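Local coordinates for protein phosphoribosylglycinamide synthetase (Anaerococcus prevotii, PDB 4DIM) that probably acts as an ATP-dependent ligase of the ATP-grasp family, binding ATP and a metal ion, at residues 20-25 against 299-304; 144-149 against 265-270; 197-202 against 278-283; 244-249 against 260-265. All blocks are in the same frame, centred on the assembly; numbering follows the deposited sequence.

Contact 1. Residues 20-25 against 299-304; sequences LGLYKA and KMIASM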
loop_
_atom_site.group_PDB
_atom_site.type_symbol
_atom_site.label_atom_id
_atom_site.label_comp_id
_atom_site.label_asym_id
_atom_site.label_seq_id
_atom_site.Cartn_x
_atom_site.Cartn_y
_atom_site.Cartn_z
ATOM N N LEU A 20 1.881 13.408 -4.041
ATOM C CA LEU A 20 1.848 14.844 -3.794
ATOM C C LEU A 20 1.303 15.250 -2.423
ATOM O O LEU A 20 1.486 16.405 -2.044
ATOM C CB LEU A 20 1.129 15.640 -4.916
ATOM C CG LEU A 20 -0.347 15.474 -5.264
ATOM C CD1 LEU A 20 -1.313 15.855 -4.072
ATOM C CD2 LEU A 20 -0.678 16.357 -6.485
ATOM N N GLY A 21 0.676 14.340 -1.692
ATOM C CA GLY A 21 0.102 14.648 -0.387
ATOM C C GLY A 21 1.148 14.907 0.672
ATOM O O GLY A 21 0.996 15.776 1.542
ATOM N N LEU A 22 2.212 14.139 0.599
ATOM C CA LEU A 22 3.305 14.299 1.519
ATOM C C LEU A 22 4.126 15.552 1.194
ATOM O O LEU A 22 4.625 16.202 2.115
ATOM C CB LEU A 22 4.126 13.048 1.470
ATOM C CG LEU A 22 5.225 12.903 2.433
ATOM C CD1 LEU A 22 4.708 12.916 3.869
ATOM C CD2 LEU A 22 5.929 11.647 2.164
ATOM N N TYR A 23 4.227 15.925 -0.090
ATOM C CA TYR A 23 4.890 17.161 -0.511
ATOM C C TYR A 23 4.074 18.360 -0.048
ATOM O O TYR A 23 4.623 19.369 0.389
ATOM C CB TYR A 23 5.085 17.199 -2.040
ATOM C CG TYR A 23 6.218 16.335 -2.538
ATOM C CD1 TYR A 23 7.524 16.826 -2.605
ATOM C CD2 TYR A 23 5.991 15.039 -2.967
ATOM C CE1 TYR A 23 8.580 16.028 -3.047
ATOM C CE2 TYR A 23 7.039 14.233 -3.426
ATOM C CZ TYR A 23 8.327 14.746 -3.495
ATOM O OH TYR A 23 9.382 13.966 -3.890
ATOM N N LYS A 24 2.764 18.248 -0.130
ATOM C CA LYS A 24 1.849 19.314 0.276
ATOM C C LYS A 24 1.914 19.525 1.805
ATOM O O LYS A 24 2.016 20.654 2.275
ATOM C CB LYS A 24 0.414 18.962 -0.173
ATOM C CG LYS A 24 -0.534 20.160 -0.145
ATOM C CD LYS A 24 -2.011 19.773 -0.048
ATOM C CE LYS A 24 -2.561 19.859 1.363
ATOM N NZ LYS A 24 -4.002 19.479 1.444
ATOM N N ALA A 25 1.892 18.430 2.562
ATOM C CA ALA A 25 1.926 18.458 4.029
ATOM C C ALA A 25 3.227 19.033 4.532
ATOM O O ALA A 25 3.223 19.919 5.383
ATOM C CB ALA A 25 1.725 17.065 4.584
ATOM N N LYS A 299 1.005 14.696 7.763
ATOM C CA LYS A 299 1.763 15.540 8.686
ATOM C C LYS A 299 2.395 14.701 9.746
ATOM O O LYS A 299 3.493 15.015 10.158
ATOM C CB LYS A 299 0.889 16.631 9.316
ATOM C CG LYS A 299 0.630 17.758 8.343
ATOM C CD LYS A 299 -0.031 18.924 8.980
ATOM C CE LYS A 299 -0.250 20.001 7.954
ATOM N NZ LYS A 299 -1.007 21.148 8.499
HETATM N N MSE A 300 1.728 13.611 10.158
HETATM C CA MSE A 300 2.256 12.652 11.139
HETATM C C MSE A 300 3.427 11.920 10.525
HETATM O O MSE A 300 4.458 11.740 11.180
HETATM C CB MSE A 300 1.178 11.635 11.583
HETATM C CG MSE A 300 0.149 12.215 12.527
HETATM SE SE MSE A 300 -1.396 11.141 12.781
HETATM C CE MSE A 300 -0.475 9.655 13.611
ATOM N N ILE A 301 3.303 11.585 9.223
ATOM C CA ILE A 301 4.383 10.910 8.489
ATOM C C ILE A 301 5.603 11.838 8.348
ATOM O O ILE A 301 6.718 11.428 8.659
ATOM C CB ILE A 301 3.866 10.429 7.129
ATOM C CG1 ILE A 301 2.860 9.282 7.327
ATOM C CG2 ILE A 301 5.023 9.994 6.220
ATOM C CD1 ILE A 301 2.081 8.930 6.098
ATOM N N ALA A 302 5.387 13.051 7.864
ATOM C CA ALA A 302 6.458 14.030 7.610
ATOM C C ALA A 302 7.139 14.479 8.879
ATOM O O ALA A 302 8.358 14.597 8.897
ATOM C CB ALA A 302 5.893 15.258 6.892
ATOM N N SER A 303 6.368 14.789 9.925
ATOM C CA SER A 303 6.940 15.227 11.207
ATOM C C SER A 303 7.757 14.102 11.854
ATOM O O SER A 303 8.810 14.370 12.393
ATOM C CB SER A 303 5.849 15.695 12.169
ATOM O OG SER A 303 5.032 14.629 12.632
HETATM N N MSE A 304 7.271 12.850 11.799
HETATM C CA MSE A 304 8.000 11.727 12.365
HETATM C C MSE A 304 9.346 11.602 11.703
HETATM O O MSE A 304 10.373 11.510 12.402
HETATM C CB MSE A 304 7.199 10.425 12.194
HETATM C CG MSE A 304 7.780 9.226 12.996
HETATM SE SE MSE A 304 6.551 7.736 13.131
HETATM C CE MSE A 304 6.130 7.499 11.273
#
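L22 and A25 meet K299, I301 and A302 through aliphatic groups alone, so no ring or amide offers a face or an edge to this contact. The one ring of 20-25, that of Y23, is turned to helix 43-48. One methyl of L22, CD1, lies 3.8 Å from CG2 of I301 and 4.0 Å from CB of A302. L22 carries CG opposite its backbone N (chi1 -173°), which brings the branch across to the other helix, and it meets I301 at about a right angle. One turn on, CB of A25 rests 4.0 Å from CG of K299. Here the backbones come closer, with the CA atoms of A25 and K299 5.5 Å apart. The axes of the two short helical segments pass at 9.1 Å and cross at -67°. K299 gives the base of its extended chain to A25. Helix 20-29 follows strand 9-13 with a glycine-rich sequence that includes G21, consistent with the strand-turn-helix of Rossmann-type folds, and this contact docks it on helix 297-305. The chemistry across the segments is purely apolar. It implies a buried seam held by van der Waals contact, with the K299 charge paired to E296 in a salt bridge.

Contact 2. Residues 144-149 against 265-270; sequences KLPVIV and ILKDNE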
loop_
_atom_site.group_PDB
_atom_site.type_symbol
_atom_site.label_atom_id
_atom_site.label_comp_id
_atom_site.label_asym_id
_atom_site.label_seq_id
_atom_site.Cartn_x
_atom_site.Cartn_y
_atom_site.Cartn_z
ATOM N N LYS A 144 -2.547 -27.130 5.780
ATOM C CA LYS A 144 -3.957 -27.400 5.500
ATOM C C LYS A 144 -4.225 -27.260 3.988
ATOM O O LYS A 144 -3.705 -26.339 3.345
ATOM C CB LYS A 144 -4.902 -26.480 6.348
ATOM C CG LYS A 144 -5.323 -25.116 5.746
ATOM C CD LYS A 144 -6.142 -24.263 6.745
ATOM C CE LYS A 144 -6.091 -22.773 6.457
ATOM N NZ LYS A 144 -5.025 -22.086 7.243
ATOM N N LEU A 145 -5.021 -28.191 3.430
ATOM C CA LEU A 145 -5.444 -28.144 2.023
ATOM C C LEU A 145 -6.516 -27.053 1.860
ATOM O O LEU A 145 -7.190 -26.736 2.842
ATOM C CB LEU A 145 -6.007 -29.506 1.544
ATOM C CG LEU A 145 -4.986 -30.475 0.964
ATOM C CD1 LEU A 145 -3.970 -30.900 2.017
ATOM C CD2 LEU A 145 -5.686 -31.674 0.357
ATOM N N PRO A 146 -6.774 -26.520 0.650
ATOM C CA PRO A 146 -6.029 -26.746 -0.598
ATOM C C PRO A 146 -4.680 -26.058 -0.565
ATOM O O PRO A 146 -4.395 -25.245 0.309
ATOM C CB PRO A 146 -6.938 -26.150 -1.683
ATOM C CG PRO A 146 -7.958 -25.285 -0.977
ATOM C CD PRO A 146 -7.798 -25.469 0.508
ATOM N N VAL A 147 -3.833 -26.420 -1.503
ATOM C CA VAL A 147 -2.500 -25.851 -1.596
ATOM C C VAL A 147 -2.235 -25.445 -3.002
ATOM O O VAL A 147 -2.927 -25.847 -3.943
ATOM C CB VAL A 147 -1.380 -26.782 -1.083
ATOM C CG1 VAL A 147 -1.328 -26.813 0.433
ATOM C CG2 VAL A 147 -1.524 -28.181 -1.648
ATOM N N ILE A 148 -1.244 -24.585 -3.110
ATOM C CA ILE A 148 -0.679 -24.094 -4.345
ATOM C C ILE A 148 0.699 -24.712 -4.466
ATOM O O ILE A 148 1.395 -24.841 -3.454
ATOM C CB ILE A 148 -0.616 -22.573 -4.295
ATOM C CG1 ILE A 148 -1.989 -21.967 -4.545
ATOM C CG2 ILE A 148 0.423 -22.047 -5.260
ATOM C CD1 ILE A 148 -2.364 -21.731 -5.997
ATOM N N VAL A 149 1.088 -25.089 -5.683
ATOM C CA VAL A 149 2.443 -25.550 -6.006
ATOM C C VAL A 149 2.992 -24.564 -6.968
ATOM O O VAL A 149 2.365 -24.271 -7.996
ATOM C CB VAL A 149 2.563 -26.958 -6.561
ATOM C CG1 VAL A 149 4.016 -27.374 -6.518
ATOM C CG2 VAL A 149 1.704 -27.939 -5.769
ATOM N N ILE A 265 -6.596 -11.325 4.594
ATOM C CA ILE A 265 -7.617 -12.221 4.051
ATOM C C ILE A 265 -8.424 -12.802 5.220
ATOM O O ILE A 265 -7.865 -13.194 6.247
ATOM C CB ILE A 265 -7.071 -13.319 3.125
ATOM C CG1 ILE A 265 -8.212 -14.207 2.584
ATOM C CG2 ILE A 265 -6.035 -14.156 3.830
ATOM C CD1 ILE A 265 -7.999 -14.687 1.325
ATOM N N LEU A 266 -9.735 -12.857 5.057
ATOM C CA LEU A 266 -10.590 -13.419 6.096
ATOM C C LEU A 266 -11.095 -14.803 5.658
ATOM O O LEU A 266 -11.734 -14.910 4.610
ATOM C CB LEU A 266 -11.733 -12.434 6.400
ATOM C CG LEU A 266 -13.005 -12.966 6.988
ATOM C CD1 LEU A 266 -12.779 -13.455 8.410
ATOM C CD2 LEU A 266 -14.010 -11.891 6.994
ATOM N N LYS A 267 -10.773 -15.857 6.456
ATOM C CA LYS A 267 -11.242 -17.230 6.219
ATOM C C LYS A 267 -11.766 -17.849 7.505
ATOM O O LYS A 267 -11.006 -18.011 8.465
ATOM C CB LYS A 267 -10.125 -18.134 5.628
ATOM C CG LYS A 267 -10.545 -19.599 5.371
ATOM C CD LYS A 267 -9.443 -20.349 4.662
ATOM C CE LYS A 267 -9.687 -21.828 4.412
ATOM N NZ LYS A 267 -8.582 -22.439 3.610
ATOM N N ASP A 268 -13.047 -18.257 7.500
ATOM C CA ASP A 268 -13.659 -18.971 8.632
ATOM C C ASP A 268 -13.429 -18.246 9.979
ATOM O O ASP A 268 -12.976 -18.856 10.957
ATOM C CB ASP A 268 -13.124 -20.419 8.705
ATOM C CG ASP A 268 -13.302 -21.212 7.406
ATOM O OD1 ASP A 268 -14.269 -20.915 6.650
ATOM O OD2 ASP A 268 -12.485 -22.153 7.154
ATOM N N ASN A 269 -13.774 -16.956 10.016
ATOM C CA ASN A 269 -13.609 -16.107 11.190
ATOM C C ASN A 269 -12.151 -16.091 11.727
ATOM O O ASN A 269 -11.904 -15.968 12.922
ATOM C CB ASN A 269 -14.632 -16.480 12.294
ATOM C CG ASN A 269 -16.011 -16.040 11.884
ATOM O OD1 ASN A 269 -16.219 -14.875 11.503
ATOM N ND2 ASN A 269 -16.965 -16.969 11.848
ATOM N N GLU A 270 -11.200 -16.104 10.821
ATOM C CA GLU A 270 -9.795 -15.982 11.162
ATOM C C GLU A 270 -9.184 -15.197 10.086
ATOM O O GLU A 270 -9.609 -15.318 8.932
ATOM C CB GLU A 270 -9.105 -17.337 11.360
ATOM C CG GLU A 270 -9.374 -17.957 12.734
ATOM C CD GLU A 270 -9.068 -17.096 13.949
ATOM O OE1 GLU A 270 -8.178 -16.215 13.857
ATOM O OE2 GLU A 270 -9.753 -17.282 14.982
#
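K267, which touches K144 and P146 with its side chain, makes the shortest sound polar bond here with its backbone. K267 N donates to E270 O at 2.8 Å. The return bond from E270 N to K267 O is weak. Together they close a tight two-residue hairpin, and D268 and N269 both take positive phi angles at its tip. The hairpin joins strands 258-267 and 270-277. From it the side chain of K267 reaches out fully extended, with CG opposite the backbone N (chi1 179°). Its NZ ends 3.8 Å from CE of K144 and 4.4 Å from CD of P146. The lysine chains run antiparallel alongside each other. K144 bends at its last torsion (chi4 -94°), and the two NZ atoms stay 5.1 Å apart. Y272 touches both lysines. K267 NZ also has a long, weak ion pair with E192, and K144 N bonds to E189 OE1. P146 follows a cis peptide bond and leads into strand 147-150 of the smaller antiparallel sheet. The contact thus bridges that sheet and the larger one holding strand 258-267. These sheets probably correspond to the two lobes between which ATP-grasp enzymes bind ATP. Only side chains span the gap, since the CA atoms of K144 and K267 are 12.5 Å apart. The like charges would probably repel a little, partly offset by E192. The chemistry implies a slight surface touch between lobes, with no specific polar bond across it.

Contact 3. Residues 197-202 against 278-283; sequences GAQAFV and GRVGAN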
loop_
_atom_site.group_PDB
_atom_site.type_symbol
_atom_site.label_atom_id
_atom_site.label_comp_id
_atom_site.label_asym_id
_atom_site.label_seq_id
_atom_site.Cartn_x
_atom_site.Cartn_y
_atom_site.Cartn_z
ATOM N N GLY A 197 -7.761 -5.090 3.482
ATOM C CA GLY A 197 -6.503 -4.544 3.951
ATOM C C GLY A 197 -6.611 -3.810 5.267
ATOM O O GLY A 197 -7.681 -3.730 5.880
ATOM N N ALA A 198 -5.490 -3.228 5.691
ATOM C CA ALA A 198 -5.454 -2.420 6.895
ATOM C C ALA A 198 -4.296 -1.462 6.879
ATOM O O ALA A 198 -3.256 -1.760 6.301
ATOM C CB ALA A 198 -5.368 -3.304 8.118
ATOM N N GLN A 199 -4.469 -0.328 7.558
ATOM C CA GLN A 199 -3.449 0.686 7.753
ATOM C C GLN A 199 -3.075 0.690 9.202
ATOM O O GLN A 199 -3.916 0.433 10.059
ATOM C CB GLN A 199 -3.916 2.112 7.362
ATOM C CG GLN A 199 -4.276 2.352 5.904
ATOM C CD GLN A 199 -3.187 2.061 4.901
ATOM O OE1 GLN A 199 -2.257 2.842 4.724
ATOM N NE2 GLN A 199 -3.256 0.919 4.242
ATOM N N ALA A 200 -1.846 1.011 9.491
ATOM C CA ALA A 200 -1.407 1.125 10.861
ATOM C C ALA A 200 -0.278 2.121 10.920
ATOM O O ALA A 200 0.150 2.647 9.896
ATOM C CB ALA A 200 -1.010 -0.224 11.445
ATOM N N PHE A 201 0.099 2.481 12.118
ATOM C CA PHE A 201 1.151 3.458 12.313
ATOM C C PHE A 201 1.867 3.071 13.585
ATOM O O PHE A 201 1.199 2.867 14.595
ATOM C CB PHE A 201 0.531 4.860 12.394
ATOM C CG PHE A 201 1.510 5.998 12.366
ATOM C CD1 PHE A 201 1.768 6.685 11.188
ATOM C CD2 PHE A 201 2.102 6.448 13.531
ATOM C CE1 PHE A 201 2.622 7.781 11.176
ATOM C CE2 PHE A 201 2.981 7.522 13.510
ATOM C CZ PHE A 201 3.213 8.194 12.336
ATOM N N VAL A 202 3.194 2.897 13.519
ATOM C CA VAL A 202 4.009 2.537 14.677
ATOM C C VAL A 202 5.028 3.697 15.004
ATOM O O VAL A 202 5.710 4.192 14.134
ATOM C CB VAL A 202 4.664 1.130 14.518
ATOM C CG1 VAL A 202 5.490 1.001 13.252
ATOM C CG2 VAL A 202 5.480 0.746 15.753
ATOM N N GLY A 278 6.418 -1.303 5.458
ATOM C CA GLY A 278 6.576 -0.159 6.352
ATOM C C GLY A 278 6.423 1.200 5.695
ATOM O O GLY A 278 7.246 2.086 5.901
ATOM N N ARG A 279 5.359 1.386 4.907
ATOM C CA ARG A 279 4.975 2.674 4.348
ATOM C C ARG A 279 3.413 2.714 4.149
ATOM O O ARG A 279 2.713 1.694 4.202
ATOM C CB ARG A 279 5.753 3.031 3.076
ATOM C CG ARG A 279 5.795 1.984 1.981
ATOM C CD ARG A 279 4.577 2.038 1.115
ATOM N NE ARG A 279 4.448 0.842 0.279
ATOM C CZ ARG A 279 3.347 0.500 -0.387
ATOM N NH1 ARG A 279 3.321 -0.600 -1.116
ATOM N NH2 ARG A 279 2.263 1.248 -0.319
ATOM N N VAL A 280 2.897 3.918 3.991
ATOM C CA VAL A 280 1.479 4.137 3.814
ATOM C C VAL A 280 1.006 3.591 2.486
ATOM O O VAL A 280 1.692 3.704 1.498
ATOM C CB VAL A 280 1.140 5.645 3.952
ATOM C CG1 VAL A 280 1.656 6.456 2.755
ATOM C CG2 VAL A 280 -0.353 5.847 4.154
ATOM N N GLY A 281 -0.217 3.095 2.456
ATOM C CA GLY A 281 -0.803 2.543 1.247
ATOM C C GLY A 281 -1.130 3.569 0.199
ATOM O O GLY A 281 -1.165 4.758 0.478
ATOM N N ALA A 282 -1.333 3.116 -1.035
ATOM C CA ALA A 282 -1.637 4.027 -2.144
ATOM C C ALA A 282 -3.116 4.157 -2.305
ATOM O O ALA A 282 -3.851 3.711 -1.447
ATOM C CB ALA A 282 -1.020 3.503 -3.422
ATOM N N ASN A 283 -3.544 4.802 -3.390
ATOM C CA ASN A 283 -4.912 4.868 -3.870
ATOM C C ASN A 283 -5.871 5.474 -2.897
ATOM O O ASN A 283 -6.960 4.940 -2.688
ATOM C CB ASN A 283 -5.369 3.455 -4.254
ATOM C CG ASN A 283 -4.392 2.756 -5.151
ATOM O OD1 ASN A 283 -3.959 1.627 -4.876
ATOM N ND2 ASN A 283 -3.986 3.426 -6.216
#
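Q199 and G281 share the one hydrogen bond between the segments. G281 N donates to OE1 of Q199 at 3.1 Å, with an N-H...O angle of 165°. The donor lies in the carbonyl plane of the amide and uses a lone pair. The NH2 end of the same amide is held too: NE2 of Q199 bonds to N261 OD1 and H213 NE2. Both ends of this buried amide are therefore satisfied, and its rotation is fixed. The chain bends at chi2 (-58°) to bring the amide from the strand to the loop. A second polar bond lies within the loop. NH2 of R279 donates to O of V280 at 3.1 Å, from above the carbonyl plane, while that oxygen lies close to the guanidinium plane. R279 NE forms a salt bridge with D81. Van der Waals contact across the segments is small: methyl CG2 of V280 lies 3.6 Å from OE1 of Q199, and the side chains meet at a slant. The apolar packing is on helices, V280 on Y297 and I301 of helix 297-305, Q199 on L285 and V289 of helix 285-293. G281, with no side chain, lets the amide come close to the main chain. The bond ties the loop between edge strand 270-277 and helix 285-293 to strand 194-203, in the large antiparallel sheet of what is probably the ATP-grasp domain.

Contact 4. Residues 244-249 against 260-265; sequences TEVKKA and VNVDMI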
loop_
_atom_site.group_PDB
_atom_site.type_symbol
_atom_site.label_atom_id
_atom_site.label_comp_id
_atom_site.label_asym_id
_atom_site.label_seq_id
_atom_site.Cartn_x
_atom_site.Cartn_y
_atom_site.Cartn_z
ATOM N N THR A 244 -5.063 -7.485 16.381
ATOM C CA THR A 244 -4.200 -8.432 17.035
ATOM C C THR A 244 -3.087 -8.908 16.114
ATOM O O THR A 244 -1.930 -8.902 16.543
ATOM C CB THR A 244 -5.006 -9.615 17.563
ATOM O OG1 THR A 244 -5.806 -9.155 18.664
ATOM C CG2 THR A 244 -4.108 -10.774 18.018
ATOM N N GLU A 245 -3.419 -9.386 14.892
ATOM C CA GLU A 245 -2.389 -9.929 13.999
ATOM C C GLU A 245 -1.462 -8.843 13.497
ATOM O O GLU A 245 -0.267 -9.099 13.379
ATOM C CB GLU A 245 -2.988 -10.679 12.799
ATOM C CG GLU A 245 -3.744 -11.954 13.103
ATOM C CD GLU A 245 -3.125 -12.902 14.114
ATOM O OE1 GLU A 245 -2.124 -13.556 13.756
ATOM O OE2 GLU A 245 -3.657 -13.025 15.244
ATOM N N VAL A 246 -1.986 -7.645 13.179
ATOM C CA VAL A 246 -1.116 -6.583 12.695
ATOM C C VAL A 246 -0.109 -6.188 13.792
ATOM O O VAL A 246 1.072 -6.088 13.508
ATOM C CB VAL A 246 -1.939 -5.377 12.191
ATOM C CG1 VAL A 246 -1.063 -4.141 11.992
ATOM C CG2 VAL A 246 -2.690 -5.739 10.904
ATOM N N LYS A 247 -0.563 -5.992 15.043
ATOM C CA LYS A 247 0.355 -5.659 16.159
ATOM C C LYS A 247 1.429 -6.752 16.354
ATOM O O LYS A 247 2.600 -6.427 16.591
ATOM C CB LYS A 247 -0.411 -5.445 17.463
ATOM C CG LYS A 247 -1.107 -4.084 17.544
ATOM C CD LYS A 247 -1.823 -3.884 18.922
ATOM C CE LYS A 247 -2.633 -2.601 19.029
ATOM N NZ LYS A 247 -3.984 -2.712 18.379
ATOM N N LYS A 248 1.029 -8.034 16.227
ATOM C CA LYS A 248 1.957 -9.146 16.324
ATOM C C LYS A 248 2.988 -9.123 15.202
ATOM O O LYS A 248 4.170 -9.382 15.445
ATOM C CB LYS A 248 1.210 -10.482 16.276
ATOM C CG LYS A 248 0.566 -10.883 17.551
ATOM C CD LYS A 248 -0.474 -11.956 17.363
ATOM C CE LYS A 248 0.115 -13.265 16.981
ATOM N NZ LYS A 248 -0.916 -14.317 16.901
ATOM N N ALA A 249 2.534 -8.865 13.966
ATOM C CA ALA A 249 3.375 -8.827 12.753
ATOM C C ALA A 249 4.359 -7.701 12.789
ATOM O O ALA A 249 5.506 -7.851 12.387
ATOM C CB ALA A 249 2.504 -8.658 11.553
ATOM N N VAL A 260 2.292 1.893 8.182
ATOM C CA VAL A 260 2.259 0.500 7.701
ATOM C C VAL A 260 1.021 0.230 6.859
ATOM O O VAL A 260 -0.077 0.728 7.122
ATOM C CB VAL A 260 2.305 -0.470 8.926
ATOM C CG1 VAL A 260 2.178 -1.941 8.512
ATOM C CG2 VAL A 260 3.566 -0.226 9.776
ATOM N N ASN A 261 1.228 -0.589 5.852
ATOM C CA ASN A 261 0.240 -1.006 4.872
ATOM C C ASN A 261 0.215 -2.502 4.848
ATOM O O ASN A 261 1.272 -3.091 4.732
ATOM C CB ASN A 261 0.610 -0.456 3.489
ATOM C CG ASN A 261 -0.372 -0.865 2.423
ATOM O OD1 ASN A 261 -1.516 -0.435 2.421
ATOM N ND2 ASN A 261 -0.020 -1.828 1.620
ATOM N N VAL A 262 -0.960 -3.095 5.032
ATOM C CA VAL A 262 -1.193 -4.529 5.138
ATOM C C VAL A 262 -2.324 -5.046 4.194
ATOM O O VAL A 262 -3.351 -4.371 3.977
ATOM C CB VAL A 262 -1.558 -4.918 6.597
ATOM C CG1 VAL A 262 -1.291 -6.393 6.838
ATOM C CG2 VAL A 262 -0.791 -4.059 7.603
ATOM N N ASP A 263 -2.092 -6.269 3.652
ATOM C CA ASP A 263 -3.030 -7.026 2.825
ATOM C C ASP A 263 -3.418 -8.217 3.656
ATOM O O ASP A 263 -2.559 -9.027 4.020
ATOM C CB ASP A 263 -2.425 -7.468 1.466
ATOM C CG ASP A 263 -1.912 -6.374 0.546
ATOM O OD1 ASP A 263 -2.516 -5.272 0.529
ATOM O OD2 ASP A 263 -0.989 -6.659 -0.255
HETATM N N MSE A 264 -4.692 -8.287 3.993
HETATM C CA MSE A 264 -5.302 -9.315 4.798
HETATM C C MSE A 264 -6.185 -10.245 3.971
HETATM O O MSE A 264 -6.595 -9.939 2.861
HETATM C CB MSE A 264 -6.231 -8.658 5.852
HETATM C CG MSE A 264 -5.676 -7.401 6.645
HETATM SE SE MSE A 264 -4.451 -7.880 7.992
HETATM C CE MSE A 264 -5.344 -9.491 8.943
ATOM N N ILE A 265 -6.596 -11.325 4.594
ATOM C CA ILE A 265 -7.617 -12.221 4.051
ATOM C C ILE A 265 -8.424 -12.802 5.220
ATOM O O ILE A 265 -7.865 -13.194 6.247
ATOM C CB ILE A 265 -7.071 -13.319 3.125
ATOM C CG1 ILE A 265 -8.212 -14.207 2.584
ATOM C CG2 ILE A 265 -6.035 -14.156 3.830
ATOM C CD1 ILE A 265 -7.999 -14.687 1.325
#
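V246 points from its helix at the strand and meets V262 and M264 with a single methyl, CG2. Selenium of M264, a selenomethionine, lies 4.0 Å from that methyl. CG2 of V262 lies 4.2 Å from it. The chain of M264 runs at about a right angle to V246, while V262 is inclined to it at a lesser slope. The bend of M264 at chi2 (-77°) brings the selenium beside the valine. V246 and V262 each hold CG1 opposite the backbone N, so in both residues CG2 is the branch on the side of the N, and these two branches meet. The backbones stay well apart, with CA atoms of V246 and V262 7.8 Å from each other. E245 starts toward the strand, but its carboxylate leads away. It makes a weak salt bridge to K248 one turn on, with NZ 3.5 Å from OE2, and its OE1 also accepts from N123 N. NZ of K248 also bonds to N121 O. V260, V262 and M264 alternate with N261 and D263, so the apolar face of the strand is turned to the helix. Helix 236-253 thus covers one face of the large antiparallel sheet. V246 also touches A200 and V210 on the next two strands, A249 packs on I273 and L276 of strand 270-277, and M264 reaches F196 and V271.

How the contacts relate
Contacts 3 and 4 sit side by side in the large antiparallel sheet, their centres about 10 Å apart. A200 O and V260 N, 2.8 Å apart, probably hydrogen bond between strands 194-203 and 258-267. Contact 2 shares I265 with contact 4 and lies at the far end of strand 258-267, about 16 Å away between centres. Contact 1 also touches contact 3: CD1 of I301 lies 4.0 Å from CB of V280. Contacts 1 and 2 are about 37 Å apart between centres, on opposite sides of the chain's centre. Contacts 2, 3 and 4 all belong to the probable ATP-grasp part of the chain, and contact 2 spans the two lobes that probably enclose ATP.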